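Local atomic coordinates of RNA-directed RNA polymerase (Infectious pancreatic necrosis virus, PDB entry 3ZED), a protein that catalyses RNA-templated RNA synthesis in a birnavirus and probably occurs both free and covalently attached to the genomic RNA. Residues K175-G180 with G406-T411; I401-G406 with H481-I486; S455-M460 with L464-Q469. One frame throughout, in Å; residues are numbered along the deposited sequence.

Contact 1 of 3, residues K175-G180 with G406-T411; sequences KGVATG and GEANCT. With K (potassium ion), chain K.
Val177 presses its CG1 methyl into the angle between Ala408 and Asn409, and this is the tightly packed part of the meeting. CG1 lies 3.7 Å from Ala408 CB and also sits over one face of the Asn409 amide, 3.4 Å from Asn409 OD1. The torsion explains the reach: with chi1 at 166°, CG1 swings away from the Val177 backbone N and leans across toward the 407-409 turn. One residue on, Ala178 CB touches Ala408 O at 3.3 Å, a carbonyl whose polar need is met by the side-chain amide (ND2) of Asn184.

The same two elements share a potassium ion, bound by Val177 O at 2.7 Å and by Asn409 OD1 at 2.8 Å. Asn182, Asn184, Gly512 and Asn514 complete this six-ligand site, in which the last turn of helix 164-179 meets the 3-10 turn that follows strand 397-403 of the polymerase palm. Val177 O belongs to the carboxyl-terminal end of its helix, where the helix dipole would be expected to favour a cation. Asn409 has its amide rotation fixed from both ends: OD1 is held by the metal, while ND2 donates to Gly406 O at 3.1 Å, with an N-H...O angle of 157° and the acceptor close to the amide plane, and also to Glu404 O.

The far side of the helix is looser. Lys175 points away from the 406-411 segment, and Thr179 and Gly180 are exposed. Thr179 instead turns its hydroxyl back onto its own helix: OG1 donates to Lys175 O at 2.8 Å from 46° above the carbonyl plane, alongside the bond from Thr179 N to the same oxygen. Gly180, the next residue, leaves helical geometry.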
ATOM      1  N   LYS B 175     -17.272   7.577  -4.286  1.00 37.57           N
ATOM      2  CA  LYS B 175     -17.743   8.921  -4.625  1.00 37.61           C
ATOM      3  C   LYS B 175     -18.448   9.551  -3.411  1.00 43.95           C
ATOM      4  O   LYS B 175     -18.259  10.735  -3.152  1.00 46.11           O
ATOM      5  CB  LYS B 175     -18.670   8.879  -5.858  1.00 39.64           C
ATOM      6  CG  LYS B 175     -19.283  10.234  -6.209  1.00 46.85           C
ATOM      7  CD  LYS B 175     -20.153  10.173  -7.450  1.00 52.72           C
ATOM      8  CE  LYS B 175     -20.802  11.507  -7.762  1.00 66.12           C
ATOM      9  NZ  LYS B 175     -22.057  11.693  -6.993  1.00 86.92           N
ATOM     10  N   GLY B 176     -19.238   8.755  -2.688  1.00 41.03           N
ATOM     11  CA  GLY B 176     -19.943   9.171  -1.479  1.00 41.85           C
ATOM     12  C   GLY B 176     -19.013   9.664  -0.385  1.00 44.82           C
ATOM     13  O   GLY B 176     -19.286  10.698   0.233  1.00 44.75           O
ATOM     14  N   VAL B 177     -17.881   8.958  -0.168  1.00 41.33           N
ATOM     15  CA  VAL B 177     -16.842   9.364   0.812  1.00 40.05           C
ATOM     16  C   VAL B 177     -16.156  10.679   0.330  1.00 41.29           C
ATOM     17  O   VAL B 177     -15.985  11.615   1.117  1.00 39.97           O
ATOM     18  CB  VAL B 177     -15.806   8.222   1.101  1.00 42.39           C
ATOM     19  CG1 VAL B 177     -14.567   8.749   1.824  1.00 41.14           C
ATOM     20  CG2 VAL B 177     -16.441   7.086   1.897  1.00 41.89           C
ATOM     21  N   ALA B 178     -15.833  10.763  -0.968  1.00 38.58           N
ATOM     22  CA  ALA B 178     -15.170  11.926  -1.554  1.00 39.91           C
ATOM     23  C   ALA B 178     -16.041  13.179  -1.620  1.00 49.17           C
ATOM     24  O   ALA B 178     -15.499  14.278  -1.457  1.00 51.79           O
ATOM     25  CB  ALA B 178     -14.677  11.598  -2.960  1.00 40.30           C
ATOM     26  N   THR B 179     -17.353  13.046  -1.942  1.00 46.25           N
ATOM     27  CA  THR B 179     -18.198  14.214  -2.229  1.00 47.79           C
ATOM     28  C   THR B 179     -19.541  14.276  -1.466  1.00 52.74           C
ATOM     29  O   THR B 179     -20.265  15.258  -1.617  1.00 53.22           O
ATOM     30  CB  THR B 179     -18.520  14.245  -3.762  1.00 50.90           C
ATOM     31  OG1 THR B 179     -19.368  13.138  -4.082  1.00 54.86           O
ATOM     32  CG2 THR B 179     -17.267  14.197  -4.652  1.00 48.82           C
ATOM     33  N   GLY B 180     -19.869  13.249  -0.695  1.00 49.07           N
ATOM     34  CA  GLY B 180     -21.163  13.154  -0.021  1.00 49.21           C
ATOM     35  C   GLY B 180     -21.333  13.898   1.280  1.00 51.64           C
ATOM     36  O   GLY B 180     -21.257  15.115   1.300  1.00 52.64           O
ATOM     37  N   GLY B 406     -10.351   4.776   3.008  1.00 37.52           N
ATOM     38  CA  GLY B 406      -9.200   5.681   2.989  1.00 37.27           C
ATOM     39  C   GLY B 406      -8.915   6.489   1.738  1.00 40.48           C
ATOM     40  O   GLY B 406      -9.021   7.719   1.750  1.00 39.02           O
ATOM     41  N   GLU B 407      -8.510   5.783   0.667  1.00 37.78           N
ATOM     42  CA  GLU B 407      -8.128   6.277  -0.664  1.00 38.92           C
ATOM     43  C   GLU B 407      -9.098   7.334  -1.246  1.00 43.46           C
ATOM     44  O   GLU B 407      -8.645   8.280  -1.890  1.00 43.78           O
ATOM     45  CB  GLU B 407      -8.024   5.095  -1.649  1.00 39.87           C
ATOM     46  CG  GLU B 407      -6.807   4.199  -1.431  1.00 47.79           C
ATOM     47  CD  GLU B 407      -6.973   3.013  -0.491  1.00 68.45           C
ATOM     48  OE1 GLU B 407      -7.751   3.118   0.483  1.00 64.29           O
ATOM     49  OE2 GLU B 407      -6.313   1.975  -0.725  1.00 60.11           O
ATOM     50  N   ALA B 408     -10.415   7.186  -0.995  1.00 40.76           N
ATOM     51  CA  ALA B 408     -11.471   8.087  -1.499  1.00 40.06           C
ATOM     52  C   ALA B 408     -11.384   9.494  -0.893  1.00 43.90           C
ATOM     53  O   ALA B 408     -11.927  10.435  -1.483  1.00 44.69           O
ATOM     54  CB  ALA B 408     -12.854   7.486  -1.224  1.00 40.26           C
ATOM     55  N   ASN B 409     -10.714   9.649   0.272  1.00 40.11           N
ATOM     56  CA  ASN B 409     -10.539  10.942   0.976  1.00 39.44           C
ATOM     57  C   ASN B 409      -9.358  11.760   0.411  1.00 43.18           C
ATOM     58  O   ASN B 409      -9.177  12.930   0.765  1.00 41.18           O
ATOM     59  CB  ASN B 409     -10.302  10.707   2.467  1.00 36.71           C
ATOM     60  CG  ASN B 409     -11.467  10.075   3.183  1.00 43.96           C
ATOM     61  OD1 ASN B 409     -12.431  10.731   3.573  1.00 39.50           O
ATOM     62  ND2 ASN B 409     -11.384   8.791   3.413  1.00 34.23           N
ATOM     63  N   CYS B 410      -8.532  11.125  -0.424  1.00 40.95           N
ATOM     64  CA  CYS B 410      -7.338  11.756  -0.972  1.00 41.74           C
ATOM     65  C   CYS B 410      -7.642  12.758  -2.081  1.00 48.09           C
ATOM     66  O   CYS B 410      -8.402  12.471  -3.003  1.00 49.54           O
ATOM     67  CB  CYS B 410      -6.361  10.692  -1.451  1.00 40.86           C
ATOM     68  SG  CYS B 410      -4.676  11.293  -1.699  1.00 45.20           S
ATOM     69  N   THR B 411      -7.055  13.959  -1.960  1.00 45.29           N
ATOM     70  CA  THR B 411      -7.109  14.993  -2.984  1.00 46.19           C
ATOM     71  C   THR B 411      -5.755  14.976  -3.713  1.00 52.10           C
ATOM     72  O   THR B 411      -4.756  14.582  -3.091  1.00 50.85           O
ATOM     73  CB  THR B 411      -7.399  16.401  -2.410  1.00 49.00           C
ATOM     74  OG1 THR B 411      -6.260  16.844  -1.671  1.00 41.51           O
ATOM     75  CG2 THR B 411      -8.679  16.468  -1.576  1.00 49.09           C
TER
HETATM   76  K     K K1002     -14.134  12.760   2.749  1.00 43.70           K

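Contact 2 of 3, residues I401-G406 with H481-I486; sequences IDLEKG and HLMSTI
Met483 reaches from helix 476-493 across to the end of strand 397-403, and its atoms can be followed outward in order. CB lies 3.9 Å from Leu403 CD1, beginning the packing at the helix surface. CG, set beside the backbone N by a chi1 of -70°, only carries the chain onward from CB toward SD. SD runs past the strand to the turn beyond it, where it packs on the backbone of Asn409 and Cys410. At the tip, a bend in the chain (chi3 -71°) turns CE onto Gly406, 3.4 Å from Gly406 O.

Leu403 answers from the other side, its side chain directed at the helix. Besides Met483, its CD1 meets Ser484 OG at 3.6 Å, and CG is 3.7 Å from the same oxygen. That hydroxyl is hydrogen-bonded to Ala387 O, so the leucine packs against an oxygen that already has a polar partner.

Strand 397-403 carries motif A and this helix forms part of motif B, in the permuted C-A-B order of birnavirus polymerases, and Ala387 opens the Ala-Asp-Asn sequence that serves as motif C. Ser484 therefore links the helix to motif C by a bond and to motif A by packing. Between motif A and the helix themselves the touching atoms are aliphatic carbons and oxygens bonded to other partners, which implies cohesion by shape and dispersion, without a directional bond to set the register.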
ATOM      1  N   ILE B 401      -8.759   3.175  15.049  1.00 37.66           N
ATOM      2  CA  ILE B 401      -9.489   4.096  14.185  1.00 38.04           C
ATOM      3  C   ILE B 401      -8.999   3.898  12.758  1.00 43.06           C
ATOM      4  O   ILE B 401      -7.793   3.958  12.505  1.00 42.25           O
ATOM      5  CB  ILE B 401      -9.350   5.587  14.663  1.00 41.96           C
ATOM      6  CG1 ILE B 401      -9.866   5.775  16.100  1.00 42.36           C
ATOM      7  CG2 ILE B 401     -10.033   6.582  13.700  1.00 41.74           C
ATOM      8  CD1 ILE B 401      -8.838   6.210  17.018  1.00 47.05           C
ATOM      9  N   ASP B 402      -9.928   3.656  11.830  1.00 39.65           N
ATOM     10  CA  ASP B 402      -9.572   3.503  10.424  1.00 38.63           C
ATOM     11  C   ASP B 402     -10.213   4.572   9.619  1.00 40.83           C
ATOM     12  O   ASP B 402     -11.392   4.873   9.838  1.00 40.65           O
ATOM     13  CB  ASP B 402     -10.015   2.144   9.866  1.00 39.79           C
ATOM     14  CG  ASP B 402      -9.226   0.947  10.360  1.00 50.32           C
ATOM     15  OD1 ASP B 402      -8.170   1.149  11.000  1.00 47.35           O
ATOM     16  OD2 ASP B 402      -9.661  -0.190  10.102  1.00 61.39           O
ATOM     17  N   LEU B 403      -9.493   5.085   8.626  1.00 34.21           N
ATOM     18  CA  LEU B 403     -10.094   6.024   7.688  1.00 34.07           C
ATOM     19  C   LEU B 403     -11.180   5.276   6.955  1.00 38.61           C
ATOM     20  O   LEU B 403     -11.044   4.068   6.721  1.00 36.40           O
ATOM     21  CB  LEU B 403      -9.063   6.610   6.705  1.00 33.57           C
ATOM     22  CG  LEU B 403      -7.820   7.297   7.301  1.00 35.54           C
ATOM     23  CD1 LEU B 403      -6.980   7.912   6.201  1.00 35.84           C
ATOM     24  CD2 LEU B 403      -8.185   8.316   8.396  1.00 33.40           C
ATOM     25  N   GLU B 404     -12.300   5.943   6.689  1.00 36.76           N
ATOM     26  CA  GLU B 404     -13.388   5.266   6.018  1.00 36.69           C
ATOM     27  C   GLU B 404     -13.070   5.248   4.537  1.00 40.49           C
ATOM     28  O   GLU B 404     -13.003   6.308   3.929  1.00 42.62           O
ATOM     29  CB  GLU B 404     -14.736   5.942   6.324  1.00 38.53           C
ATOM     30  CG  GLU B 404     -15.890   5.352   5.531  1.00 42.65           C
ATOM     31  CD  GLU B 404     -17.250   6.003   5.698  1.00 63.62           C
ATOM     32  OE1 GLU B 404     -17.313   7.217   5.999  1.00 46.90           O
ATOM     33  OE2 GLU B 404     -18.259   5.296   5.486  1.00 66.99           O
ATOM     34  N   LYS B 405     -12.839   4.038   3.980  1.00 37.23           N
ATOM     35  CA  LYS B 405     -12.514   3.810   2.564  1.00 37.75           C
ATOM     36  C   LYS B 405     -11.415   4.780   2.189  1.00 42.13           C
ATOM     37  O   LYS B 405     -11.596   5.572   1.266  1.00 43.94           O
ATOM     38  CB  LYS B 405     -13.777   3.989   1.676  1.00 39.43           C
ATOM     39  CG  LYS B 405     -14.838   2.931   1.938  1.00 45.95           C
ATOM     40  CD  LYS B 405     -16.182   3.290   1.338  1.00 41.45           C
ATOM     41  CE  LYS B 405     -17.233   2.293   1.749  1.00 47.10           C
ATOM     42  NZ  LYS B 405     -17.890   2.663   3.035  1.00 50.78           N
ATOM     43  N   GLY B 406     -10.351   4.776   3.008  1.00 37.52           N
ATOM     44  CA  GLY B 406      -9.200   5.681   2.989  1.00 37.27           C
ATOM     45  C   GLY B 406      -8.915   6.489   1.738  1.00 40.48           C
ATOM     46  O   GLY B 406      -9.021   7.719   1.750  1.00 39.02           O
ATOM     47  N   HIS B 481      -1.108   7.566   4.852  1.00 35.20           N
ATOM     48  CA  HIS B 481      -0.363   7.893   6.075  1.00 33.94           C
ATOM     49  C   HIS B 481      -0.394   9.409   6.350  1.00 41.17           C
ATOM     50  O   HIS B 481      -0.514   9.818   7.507  1.00 41.99           O
ATOM     51  CB  HIS B 481       1.080   7.371   5.970  1.00 33.93           C
ATOM     52  CG  HIS B 481       1.794   7.262   7.290  1.00 36.27           C
ATOM     53  ND1 HIS B 481       1.831   6.065   7.999  1.00 36.47           N
ATOM     54  CD2 HIS B 481       2.515   8.191   7.963  1.00 37.57           C
ATOM     55  CE1 HIS B 481       2.584   6.302   9.064  1.00 35.71           C
ATOM     56  NE2 HIS B 481       2.994   7.576   9.101  1.00 36.93           N
ATOM     57  N   LEU B 482      -0.323  10.235   5.287  1.00 39.64           N
ATOM     58  CA  LEU B 482      -0.404  11.692   5.419  1.00 40.25           C
ATOM     59  C   LEU B 482      -1.817  12.115   5.920  1.00 40.80           C
ATOM     60  O   LEU B 482      -1.933  12.971   6.808  1.00 38.76           O
ATOM     61  CB  LEU B 482      -0.039  12.374   4.092  1.00 41.67           C
ATOM     62  CG  LEU B 482      -0.332  13.891   3.919  1.00 48.67           C
ATOM     63  CD1 LEU B 482       0.180  14.710   5.096  1.00 50.46           C
ATOM     64  CD2 LEU B 482       0.399  14.402   2.731  1.00 53.32           C
ATOM     65  N   MET B 483      -2.869  11.508   5.372  1.00 37.05           N
ATOM     66  CA  MET B 483      -4.248  11.799   5.794  1.00 37.33           C
ATOM     67  C   MET B 483      -4.456  11.451   7.271  1.00 41.07           C
ATOM     68  O   MET B 483      -5.018  12.269   8.001  1.00 41.65           O
ATOM     69  CB  MET B 483      -5.264  11.107   4.898  1.00 38.75           C
ATOM     70  CG  MET B 483      -5.297  11.711   3.508  1.00 42.90           C
ATOM     71  SD  MET B 483      -6.667  11.121   2.497  1.00 46.74           S
ATOM     72  CE  MET B 483      -6.153   9.437   2.181  1.00 41.97           C
ATOM     73  N   SER B 484      -3.918  10.302   7.731  1.00 38.35           N
ATOM     74  CA  SER B 484      -4.006   9.919   9.148  1.00 37.58           C
ATOM     75  C   SER B 484      -3.219  10.887  10.026  1.00 41.45           C
ATOM     76  O   SER B 484      -3.673  11.204  11.121  1.00 42.89           O
ATOM     77  CB  SER B 484      -3.503   8.496   9.361  1.00 37.97           C
ATOM     78  OG  SER B 484      -4.379   7.579   8.737  1.00 39.99           O
ATOM     79  N   THR B 485      -2.077  11.393   9.520  1.00 37.57           N
ATOM     80  CA  THR B 485      -1.227  12.396  10.193  1.00 38.91           C
ATOM     81  C   THR B 485      -2.038  13.685  10.469  1.00 43.49           C
ATOM     82  O   THR B 485      -1.931  14.260  11.555  1.00 42.81           O
ATOM     83  CB  THR B 485       0.036  12.657   9.345  1.00 43.83           C
ATOM     84  OG1 THR B 485       0.850  11.487   9.417  1.00 47.46           O
ATOM     85  CG2 THR B 485       0.831  13.881   9.804  1.00 40.04           C
ATOM     86  N   ILE B 486      -2.854  14.111   9.478  1.00 41.91           N
ATOM     87  CA  ILE B 486      -3.709  15.292   9.564  1.00 43.50           C
ATOM     88  C   ILE B 486      -4.776  15.074  10.658  1.00 48.57           C
ATOM     89  O   ILE B 486      -4.974  15.958  11.499  1.00 49.98           O
ATOM     90  CB  ILE B 486      -4.337  15.639   8.178  1.00 46.18           C
ATOM     91  CG1 ILE B 486      -3.247  16.118   7.193  1.00 46.21           C
ATOM     92  CG2 ILE B 486      -5.503  16.663   8.328  1.00 46.88           C
ATOM     93  CD1 ILE B 486      -3.676  16.295   5.708  1.00 52.03           C
TER

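Contact 3 of 3, residues S455-M460 with L464-Q469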
ATOM      1  N   SER B 455      -8.485  11.076 -11.099  1.00 47.44           N
ATOM      2  CA  SER B 455      -8.291  10.935 -12.536  1.00 46.64           C
ATOM      3  C   SER B 455      -9.343   9.958 -13.093  1.00 50.57           C
ATOM      4  O   SER B 455     -10.524  10.257 -12.928  1.00 51.35           O
ATOM      5  CB  SER B 455      -6.848  10.549 -12.869  1.00 46.78           C
ATOM      6  OG  SER B 455      -6.533   9.197 -12.601  1.00 51.51           O
ATOM      7  N   SER B 456      -8.971   8.829 -13.744  1.00 45.92           N
ATOM      8  CA  SER B 456     -10.000   7.946 -14.316  1.00 45.15           C
ATOM      9  C   SER B 456      -9.613   6.473 -14.289  1.00 47.65           C
ATOM     10  O   SER B 456      -8.464   6.127 -13.976  1.00 45.55           O
ATOM     11  CB  SER B 456     -10.330   8.362 -15.754  1.00 48.31           C
ATOM     12  OG  SER B 456      -9.265   8.157 -16.672  1.00 52.37           O
ATOM     13  N   CYS B 457     -10.589   5.603 -14.612  1.00 44.74           N
ATOM     14  CA  CYS B 457     -10.390   4.155 -14.650  1.00 45.58           C
ATOM     15  C   CYS B 457     -11.152   3.538 -15.843  1.00 51.82           C
ATOM     16  O   CYS B 457     -11.943   4.217 -16.477  1.00 53.00           O
ATOM     17  CB  CYS B 457     -10.781   3.503 -13.323  1.00 44.52           C
ATOM     18  SG  CYS B 457     -12.532   3.684 -12.900  1.00 49.07           S
ATOM     19  N   LEU B 458     -10.857   2.269 -16.168  1.00 48.84           N
ATOM     20  CA  LEU B 458     -11.473   1.552 -17.273  1.00 49.82           C
ATOM     21  C   LEU B 458     -12.131   0.275 -16.792  1.00 55.80           C
ATOM     22  O   LEU B 458     -11.492  -0.565 -16.153  1.00 55.51           O
ATOM     23  CB  LEU B 458     -10.420   1.226 -18.372  1.00 50.31           C
ATOM     24  CG  LEU B 458     -10.940   0.573 -19.685  1.00 54.92           C
ATOM     25  CD1 LEU B 458     -11.846   1.511 -20.470  1.00 54.90           C
ATOM     26  CD2 LEU B 458      -9.804   0.102 -20.553  1.00 58.32           C
ATOM     27  N   LEU B 459     -13.403   0.111 -17.162  1.00 54.02           N
ATOM     28  CA  LEU B 459     -14.212  -1.073 -16.858  1.00 53.81           C
ATOM     29  C   LEU B 459     -15.088  -1.301 -18.057  1.00 58.88           C
ATOM     30  O   LEU B 459     -15.841  -0.403 -18.428  1.00 57.61           O
ATOM     31  CB  LEU B 459     -15.032  -0.900 -15.560  1.00 52.53           C
ATOM     32  CG  LEU B 459     -15.710  -2.158 -15.053  1.00 57.11           C
ATOM     33  CD1 LEU B 459     -14.703  -3.081 -14.367  1.00 56.25           C
ATOM     34  CD2 LEU B 459     -16.859  -1.820 -14.119  1.00 58.76           C
ATOM     35  N   MET B 460     -14.967  -2.492 -18.688  1.00 57.96           N
ATOM     36  CA  MET B 460     -15.629  -2.846 -19.963  1.00 59.71           C
ATOM     37  C   MET B 460     -15.070  -1.861 -21.004  1.00 64.69           C
ATOM     38  O   MET B 460     -13.845  -1.691 -21.058  1.00 63.90           O
ATOM     39  CB  MET B 460     -17.172  -2.848 -19.862  1.00 62.67           C
ATOM     40  CG  MET B 460     -17.695  -3.774 -18.787  1.00 65.58           C
ATOM     41  SD  MET B 460     -19.470  -4.007 -18.910  1.00 71.56           S
ATOM     42  CE  MET B 460     -19.887  -4.097 -17.277  1.00 66.39           C
ATOM     43  N   LEU B 464     -14.394   5.719 -16.724  1.00 53.01           N
ATOM     44  CA  LEU B 464     -15.072   6.296 -15.565  1.00 51.24           C
ATOM     45  C   LEU B 464     -14.177   7.199 -14.762  1.00 53.04           C
ATOM     46  O   LEU B 464     -12.980   6.983 -14.724  1.00 51.25           O
ATOM     47  CB  LEU B 464     -15.590   5.163 -14.651  1.00 49.33           C
ATOM     48  CG  LEU B 464     -16.431   4.092 -15.353  1.00 54.38           C
ATOM     49  CD1 LEU B 464     -16.682   2.911 -14.444  1.00 53.02           C
ATOM     50  CD2 LEU B 464     -17.724   4.685 -15.970  1.00 55.72           C
ATOM     51  N   LYS B 465     -14.771   8.185 -14.086  1.00 49.81           N
ATOM     52  CA  LYS B 465     -14.058   9.063 -13.171  1.00 48.94           C
ATOM     53  C   LYS B 465     -13.615   8.274 -11.942  1.00 53.80           C
ATOM     54  O   LYS B 465     -14.345   7.382 -11.491  1.00 53.96           O
ATOM     55  CB  LYS B 465     -14.991  10.224 -12.738  1.00 51.91           C
ATOM     56  CG  LYS B 465     -14.311  11.318 -11.918  1.00 58.11           C
ATOM     57  CD  LYS B 465     -13.346  12.132 -12.807  1.00 67.09           C
ATOM     58  CE  LYS B 465     -12.555  13.097 -11.976  1.00 66.03           C
ATOM     59  NZ  LYS B 465     -11.527  13.780 -12.788  1.00 71.83           N
ATOM     60  N   THR B 466     -12.424   8.583 -11.417  1.00 49.36           N
ATOM     61  CA  THR B 466     -11.934   8.041 -10.152  1.00 46.28           C
ATOM     62  C   THR B 466     -12.134   9.153  -9.110  1.00 50.40           C
ATOM     63  O   THR B 466     -11.814  10.317  -9.377  1.00 50.54           O
ATOM     64  CB  THR B 466     -10.475   7.571 -10.252  1.00 45.40           C
ATOM     65  OG1 THR B 466     -10.402   6.509 -11.200  1.00 45.93           O
ATOM     66  CG2 THR B 466      -9.913   7.071  -8.902  1.00 42.45           C
ATOM     67  N   TYR B 467     -12.709   8.805  -7.956  1.00 46.03           N
ATOM     68  CA  TYR B 467     -12.861   9.739  -6.834  1.00 45.02           C
ATOM     69  C   TYR B 467     -11.806   9.349  -5.761  1.00 48.25           C
ATOM     70  O   TYR B 467     -11.806   8.214  -5.268  1.00 45.67           O
ATOM     71  CB  TYR B 467     -14.300   9.746  -6.292  1.00 44.57           C
ATOM     72  CG  TYR B 467     -15.305  10.299  -7.294  1.00 45.42           C
ATOM     73  CD1 TYR B 467     -15.926   9.466  -8.227  1.00 47.37           C
ATOM     74  CD2 TYR B 467     -15.609  11.656  -7.330  1.00 46.81           C
ATOM     75  CE1 TYR B 467     -16.856   9.965  -9.148  1.00 50.06           C
ATOM     76  CE2 TYR B 467     -16.545  12.168  -8.243  1.00 49.44           C
ATOM     77  CZ  TYR B 467     -17.161  11.318  -9.160  1.00 57.90           C
ATOM     78  OH  TYR B 467     -18.089  11.794 -10.077  1.00 62.25           O
ATOM     79  N   GLY B 468     -10.867  10.261  -5.504  1.00 45.87           N
ATOM     80  CA  GLY B 468      -9.754  10.030  -4.587  1.00 44.40           C
ATOM     81  C   GLY B 468      -8.575   9.385  -5.286  1.00 48.26           C
ATOM     82  O   GLY B 468      -8.505   9.409  -6.520  1.00 48.94           O
ATOM     83  N   GLN B 469      -7.641   8.786  -4.509  1.00 42.89           N
ATOM     84  CA  GLN B 469      -6.465   8.145  -5.098  1.00 42.47           C
ATOM     85  C   GLN B 469      -6.797   6.715  -5.492  1.00 47.98           C
ATOM     86  O   GLN B 469      -7.585   6.039  -4.831  1.00 45.53           O
ATOM     87  CB  GLN B 469      -5.230   8.198  -4.175  1.00 42.03           C
ATOM     88  CG  GLN B 469      -5.318   7.331  -2.919  1.00 41.70           C
ATOM     89  CD  GLN B 469      -3.984   7.076  -2.263  1.00 47.74           C
ATOM     90  OE1 GLN B 469      -2.917   7.098  -2.900  1.00 46.93           O
ATOM     91  NE2 GLN B 469      -4.015   6.831  -0.962  1.00 35.89           N
TER
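Cys457 and Leu464 face each other as a hydrogen-bonded antiparallel pair, with both side chains on the same face of the sheet. Cys457 SG lies alongside Leu464 CB at 3.8 Å, placed there by a chi1 of 63° that sets sulfur between the backbone N and the carbonyl carbon. Leu464 CD1 extends further, to within 4.3 Å of Leu459 CB, and this face continues onto helix 164-179 through Leu171 and Gln167.

Backbone bonds give the register: Cys457 N to Leu464 O at 2.8 Å, Leu464 N to Cys457 O, and then Thr466 N to Ser455 O at 2.9 Å, nearly straight at 172°. The two segments form a beta hairpin, strands 456-459 and 462-465, whose first strand also pairs in parallel with strand 299-310 in a mixed sheet.

At the next pair, Ser456 and Lys465, which is non-hydrogen-bonded, the side chains diverge. Ser456 OG bonds to Arg63. Lys465 bends at chi2 and draws its chain past Ser455 O, with CD 3.4 Å from that oxygen, before NZ reaches Asp454 O and a salt bridge with Glu790. Thr466 turns back toward the first strand, OG1 standing over the face of the Ser456 carbonyl group, 3.2 Å from Ser456 C, without a hydrogen bond to Ser456 O. Tyr467 points away, and Lys465 CG lies 3.9 Å above one face of its ring, offset toward the rim, while Lys175 of helix 164-179 also touches this tyrosine.

Overall arrangement
All three contacts are largely buried, contact 2 lying nearest the middle of the chain, with its centre about 13 Å from the chain's centre against 17 and 18 Å for contacts 1 and 3. Contacts 1 and 2 share Gly406 and hold one turn from two sides, helix 164-179 on one and helix 476-493 on the other. Contact 3 joins this region through the backbone bond between Glu407 and Gln469. Chemistry follows position: potassium ligation at the helix end in contact 1, apolar packing between strand and helix in contact 2, and backbone bonding between neighbouring strands in contact 3, where Lys465 is partly exposed.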